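PDB 2YYS: proline iminopeptidase-related protein from Thermus thermophilus, which is of unknown function but belongs to the S33 peptidase family of alpha/beta hydrolases and so may hydrolyse peptides. Local coordinates for residues L42-G45 with L46-Y49; R207-Y210 with T211-L214; A236-V239 with A240-L243. All blocks are in the same frame, centred on the assembly; numbering follows the deposited sequence.

How the contacts relate
All three contacts are local, joining side chains a few residues apart, and all lie in the alpha/beta hydrolase fold. Contact 1, at the end of helix 40-46, lies apart: its centre is about 29 Å from that of contact 2, on the opposite side of the chain's centre, and about 25 Å from that of contact 3. Contacts 2 and 3 are neighbours, their centres about 12 Å apart. The turn at 211-214 packs on helix 236-243, with Thr211 CG2 3.7 Å from Arg242 NE and Leu214 CD1 3.9 Å from Val239 CA. Contact 1 meets the sheet at strands 54-58 and 97-102, whereas the helix of contact 3 packs on strands 221-226 and 247-250.

Contact 1 (L42-G45 with L46-Y49); sequences LREG and LQDY
Arg43 runs its extended side chain across the amide of Gln47, four residues further on, and presents the edge of its guanidinium to the amide oxygen. NE does the main work: it lies 2.8 Å from Gln47 OE1 with an N-H...O angle of 160°, and OE1 sits in the guanidinium plane. The two flat groups are nearly perpendicular, at 87°, and NE stands above the carbonyl plane of Gln47, not on a lone pair. A second, weak bond joins Arg43 NH2 to the same oxygen at 3.3 Å. Gln47 can offer OE1 here because its CG lies between its own backbone N and carbonyl carbon (chi1 70°), with the chain extended beyond, so that CB and CG fold over the Arg43 carbonyl. That carbonyl is itself held, since Gln47 N donates to Arg43 O at 3.0 Å.

The other end of the amide is tied by water: one molecule donates to Glu44 OE2 at 2.8 Å and accepts from Gln47 NE2 at 3.2 Å. On the buried side, Leu42 CD1 meets Leu46 CD1 at 3.7 Å, while Leu46 N donates to Leu42 O at 3.0 Å. Leu46 also packs on Phe265 and Phe269 of helix 262-274 and on Leu100, which places this turn between the central sheet and that helix, in the crossover from strand 27-31 to the adjacent parallel strand 54-58.

The Arg43 head is shared further, because NH1 forms salt bridges with Glu3 and Glu18 on the first two strands. Gln47 thus takes the NE side while the carboxylates take NH1: the acids probably balance the charge of the guanidinium, and the neutral amide adds a directed acceptor at NE that helps fix its rotation.

Contact 2 (R207-Y210 with T211-L214); sequences RLDY and TPYL
Tyr213 lays its CB over one face of the Tyr210 ring, in a short 3-10 turn that an Asx turn at Asp209 introduces. The CB stands 4.0 Å from the Tyr210 ring centroid and 18° off the ring normal, a CH-pi contact displaced toward the rim. The two aromatic planes meet at 49°, and this oblique pairing brings Tyr213 CD2 to 3.7 Å from Tyr210 CD1. Further round the ring, Leu214 CD2 touches Tyr210 CD2 at 3.8 Å. Tyr213 N closes the turn on Tyr210 O at 3.0 Å.

With its CG anti to N (chi1 -180°), Asp209 holds its carboxylate over the start of the turn. OD1 takes Thr211 N at 3.1 Å, from above the carboxylate plane, and also the Thr211 hydroxyl OG1, in a bond modelled very short. Replacing Asp209 by an alanine is likely to leave Thr211 N without its carboxylate mate and to take one partner from the Thr211 hydroxyl, which also bonds Tyr235, so that the first residue of the turn is less firmly held.

The Tyr210 hydroxyl bonds Glu111 of helix 105-115, and a water donates both to Tyr210 OH, at 2.8 Å, and to Tyr213 O, at 3.2 Å.

Contact 3 (A236-V239 with A240-L243); sequences AEEV and ASRL
Arg242 climbs back along the helix over the carbonyl of Glu238, four residues earlier, to reach that residue's carboxylate. Its CB lies 3.5 Å from Glu238 O, the oxygen that also accepts the hydrogen bond from Arg242 N. CG and CD then pass over the same oxygen, each 3.3 Å from Glu238 O. With CG anti to the carbonyl carbon (chi1 -67°) and the chain extended from CG to NE, the side chain stays close to the backbone until NE meets Glu238 OE1 at 3.0 Å. This is a salt bridge with an N-H...O angle of 155°: OE1 lies in the guanidinium plane at its edge and is approached on the anti side of the carboxylate, the two planes standing 47° apart. CZ lies 3.6 Å from Glu238 OE1. NH2, at the tip, adds a weak bond to the same oxygen at 3.4 Å, and a water that donates to Glu238 OE2 at 2.9 Å weakly accepts from NH2.

The helix is the crossover of a beta-alpha-beta unit, running between strand 221-226 and its parallel neighbour 247-250, and the salt bridge lies on a different side from the residues that face the sheet. On the inner side Ala236 touches Val225, Ala240 touches Ile247 and Leu243 touches Leu221.

In Glu238 the bend at chi2 turns the carboxylate along the helix, toward Arg242 and Ser241. A second water donates to OE1 and lies 2.7 Å from Ser241 OG, tying the carboxylate to the next turn. Among the buried side chains, Val239 and Leu243 run alongside each other in the same direction, Val239 CG1 3.6 Å from Leu243 CD1.

Contact 1 (L42-G45 with L46-Y49)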
# COMPACT_ATOMS: atom_id res chain seq x y z
N LEU A 42 1.73 -4.68 -8.17
CA LEU A 42 2.63 -3.67 -7.65
C LEU A 42 4.05 -3.90 -8.14
O LEU A 42 4.71 -2.97 -8.63
CB LEU A 42 2.54 -3.66 -6.13
CG LEU A 42 3.11 -2.48 -5.39
CD1 LEU A 42 2.61 -1.15 -5.92
CD2 LEU A 42 2.73 -2.64 -3.90
N ARG A 43 4.52 -5.14 -8.09
CA ARG A 43 5.85 -5.45 -8.62
C ARG A 43 5.96 -5.14 -10.12
O ARG A 43 6.95 -4.57 -10.57
CB ARG A 43 6.23 -6.90 -8.38
CG ARG A 43 7.45 -7.30 -9.18
CD ARG A 43 8.08 -8.63 -8.81
NE ARG A 43 9.23 -8.89 -9.68
CZ ARG A 43 9.96 -9.99 -9.65
NH1 ARG A 43 9.70 -10.95 -8.78
NH2 ARG A 43 10.98 -10.13 -10.49
N GLU A 44 4.95 -5.54 -10.90
CA GLU A 44 4.98 -5.32 -12.34
C GLU A 44 5.06 -3.82 -12.66
O GLU A 44 5.68 -3.43 -13.63
CB GLU A 44 3.76 -5.96 -13.02
CG GLU A 44 3.65 -7.47 -12.88
CD GLU A 44 4.78 -8.25 -13.55
OE1 GLU A 44 5.30 -7.81 -14.59
OE2 GLU A 44 5.16 -9.32 -13.03
N GLY A 45 4.44 -2.99 -11.83
CA GLY A 45 4.47 -1.55 -12.03
C GLY A 45 5.73 -0.83 -11.57
O GLY A 45 6.10 0.20 -12.13
N LEU A 46 6.40 -1.35 -10.55
CA LEU A 46 7.53 -0.64 -9.94
C LEU A 46 8.90 -1.15 -10.37
O LEU A 46 9.84 -0.36 -10.41
CB LEU A 46 7.42 -0.68 -8.41
CG LEU A 46 6.14 -0.11 -7.81
CD1 LEU A 46 6.17 -0.18 -6.30
CD2 LEU A 46 5.88 1.33 -8.26
N GLN A 47 9.00 -2.45 -10.67
CA GLN A 47 10.31 -3.12 -10.77
C GLN A 47 11.26 -2.49 -11.80
O GLN A 47 12.46 -2.50 -11.58
CB GLN A 47 10.15 -4.64 -11.03
CG GLN A 47 9.61 -4.99 -12.44
CD GLN A 47 9.29 -6.49 -12.67
OE1 GLN A 47 9.77 -7.37 -11.95
NE2 GLN A 47 8.48 -6.76 -13.69
N ASP A 48 10.73 -1.95 -12.89
CA ASP A 48 11.56 -1.32 -13.93
C ASP A 48 12.38 -0.13 -13.42
O ASP A 48 13.40 0.22 -14.01
CB ASP A 48 10.70 -0.83 -15.10
CG ASP A 48 10.10 -1.95 -15.92
OD1 ASP A 48 10.62 -3.10 -15.91
OD2 ASP A 48 9.10 -1.75 -16.63
N TYR A 49 11.92 0.50 -12.34
CA TYR A 49 12.59 1.66 -11.76
C TYR A 49 13.52 1.31 -10.60
O TYR A 49 14.17 2.19 -10.06
CB TYR A 49 11.54 2.68 -11.32
CG TYR A 49 10.53 2.94 -12.42
CD1 TYR A 49 10.92 3.51 -13.63
CD2 TYR A 49 9.19 2.59 -12.26
CE1 TYR A 49 10.01 3.75 -14.65
CE2 TYR A 49 8.26 2.82 -13.29
CZ TYR A 49 8.68 3.40 -14.47
OH TYR A 49 7.76 3.63 -15.48
O HOH W 1 7.75 -1.67 -13.88
O HOH W 2 7.91 -9.87 -13.00

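Contact 2 (R207-Y210 with T211-L214)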
# COMPACT_ATOMS: atom_id res chain seq x y z
N ARG A 207 -13.53 1.99 11.04
CA ARG A 207 -13.49 3.08 12.02
C ARG A 207 -12.10 3.70 12.16
O ARG A 207 -11.95 4.72 12.81
CB ARG A 207 -13.97 2.58 13.40
CG ARG A 207 -15.41 2.08 13.40
CD ARG A 207 -15.97 1.78 14.79
NE ARG A 207 -15.12 0.84 15.53
CZ ARG A 207 -15.24 -0.50 15.53
NH1 ARG A 207 -16.18 -1.12 14.82
NH2 ARG A 207 -14.40 -1.23 16.26
N LEU A 208 -11.09 3.09 11.55
CA LEU A 208 -9.72 3.55 11.76
C LEU A 208 -9.43 4.85 11.01
O LEU A 208 -9.43 4.88 9.78
CB LEU A 208 -8.69 2.49 11.35
CG LEU A 208 -7.23 2.95 11.41
CD1 LEU A 208 -6.81 3.31 12.86
CD2 LEU A 208 -6.31 1.89 10.83
N ASP A 209 -9.19 5.91 11.77
CA ASP A 209 -8.63 7.13 11.23
C ASP A 209 -7.24 7.34 11.81
O ASP A 209 -7.09 7.82 12.93
CB ASP A 209 -9.53 8.32 11.55
CG ASP A 209 -8.99 9.62 11.01
OD1 ASP A 209 -8.11 9.59 10.12
OD2 ASP A 209 -9.39 10.74 11.41
N TYR A 210 -6.22 6.99 11.03
CA TYR A 210 -4.83 7.14 11.42
C TYR A 210 -4.32 8.60 11.41
O TYR A 210 -3.21 8.89 11.88
CB TYR A 210 -3.95 6.27 10.50
CG TYR A 210 -2.54 6.09 10.98
CD1 TYR A 210 -2.27 5.28 12.08
CD2 TYR A 210 -1.48 6.74 10.37
CE1 TYR A 210 -0.96 5.11 12.55
CE2 TYR A 210 -0.18 6.59 10.83
CZ TYR A 210 0.07 5.77 11.92
OH TYR A 210 1.36 5.61 12.38
N THR A 211 -5.13 9.52 10.87
CA THR A 211 -4.73 10.93 10.73
C THR A 211 -4.03 11.56 11.94
O THR A 211 -3.00 12.21 11.76
CB THR A 211 -5.93 11.80 10.36
OG1 THR A 211 -6.56 11.30 9.17
CG2 THR A 211 -5.49 13.21 9.99
N PRO A 212 -4.57 11.42 13.16
CA PRO A 212 -3.97 12.11 14.32
C PRO A 212 -2.55 11.66 14.65
O PRO A 212 -1.83 12.38 15.32
CB PRO A 212 -4.93 11.77 15.48
CG PRO A 212 -6.16 11.24 14.86
CD PRO A 212 -5.74 10.62 13.55
N TYR A 213 -2.16 10.48 14.18
CA TYR A 213 -0.84 9.93 14.46
C TYR A 213 0.21 10.43 13.46
O TYR A 213 1.40 10.20 13.65
CB TYR A 213 -0.92 8.40 14.53
CG TYR A 213 -2.04 7.96 15.47
CD1 TYR A 213 -1.98 8.23 16.84
CD2 TYR A 213 -3.18 7.32 14.99
CE1 TYR A 213 -3.02 7.86 17.72
CE2 TYR A 213 -4.23 6.93 15.86
CZ TYR A 213 -4.14 7.21 17.22
OH TYR A 213 -5.16 6.85 18.09
N LEU A 214 -0.23 11.14 12.43
CA LEU A 214 0.67 11.76 11.46
C LEU A 214 1.32 13.04 12.02
O LEU A 214 0.63 14.03 12.29
CB LEU A 214 -0.07 12.12 10.19
CG LEU A 214 -0.86 11.02 9.49
CD1 LEU A 214 -1.70 11.64 8.37
CD2 LEU A 214 0.08 9.94 8.95
O HOH W 3 2.95 7.87 12.18

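Contact 3 (A236-V239 with A240-L243)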
# COMPACT_ATOMS: atom_id res chain seq x y z
N ALA A 236 -4.96 12.73 0.53
CA ALA A 236 -3.52 12.58 0.55
C ALA A 236 -2.80 13.91 0.77
O ALA A 236 -1.66 13.92 1.22
CB ALA A 236 -3.02 11.90 -0.75
N GLU A 237 -3.45 15.03 0.45
CA GLU A 237 -2.91 16.36 0.78
C GLU A 237 -2.74 16.53 2.29
O GLU A 237 -1.74 17.10 2.73
CB GLU A 237 -3.82 17.49 0.29
CG GLU A 237 -4.04 17.55 -1.22
CD GLU A 237 -2.93 18.28 -1.96
OE1 GLU A 237 -1.89 18.57 -1.33
OE2 GLU A 237 -3.12 18.54 -3.17
N GLU A 238 -3.72 16.08 3.07
CA GLU A 238 -3.64 16.08 4.54
C GLU A 238 -2.47 15.24 5.02
O GLU A 238 -1.72 15.66 5.91
CB GLU A 238 -4.95 15.56 5.19
CG GLU A 238 -6.15 16.49 5.14
CD GLU A 238 -5.93 17.80 5.89
OE1 GLU A 238 -5.07 17.86 6.79
OE2 GLU A 238 -6.62 18.78 5.57
N VAL A 239 -2.29 14.06 4.43
CA VAL A 239 -1.20 13.17 4.80
C VAL A 239 0.13 13.86 4.60
O VAL A 239 0.98 13.87 5.48
CB VAL A 239 -1.22 11.86 3.97
CG1 VAL A 239 0.01 11.02 4.23
CG2 VAL A 239 -2.46 11.05 4.30
N ALA A 240 0.31 14.45 3.42
CA ALA A 240 1.57 15.08 3.08
C ALA A 240 1.84 16.28 3.98
O ALA A 240 2.97 16.49 4.41
CB ALA A 240 1.57 15.50 1.64
N SER A 241 0.82 17.07 4.27
CA SER A 241 1.03 18.30 5.02
C SER A 241 1.34 18.01 6.50
O SER A 241 2.21 18.63 7.10
CB SER A 241 -0.13 19.28 4.80
OG SER A 241 -1.02 19.27 5.89
N ARG A 242 0.69 17.00 7.08
CA ARG A 242 0.97 16.61 8.46
C ARG A 242 2.35 15.96 8.64
O ARG A 242 3.03 16.19 9.64
CB ARG A 242 -0.15 15.70 8.99
CG ARG A 242 -1.47 16.43 9.13
CD ARG A 242 -2.70 15.56 9.03
NE ARG A 242 -3.88 16.41 9.09
CZ ARG A 242 -4.40 16.92 10.20
NH1 ARG A 242 -3.88 16.64 11.39
NH2 ARG A 242 -5.47 17.70 10.13
N LEU A 243 2.78 15.18 7.64
CA LEU A 243 4.08 14.53 7.64
C LEU A 243 5.20 15.47 7.19
O LEU A 243 6.38 15.18 7.39
CB LEU A 243 4.06 13.30 6.71
CG LEU A 243 3.16 12.14 7.11
CD1 LEU A 243 3.11 11.12 5.98
CD2 LEU A 243 3.68 11.49 8.39
O HOH W 4 -3.40 20.00 6.82
O HOH W 5 -7.45 19.65 8.18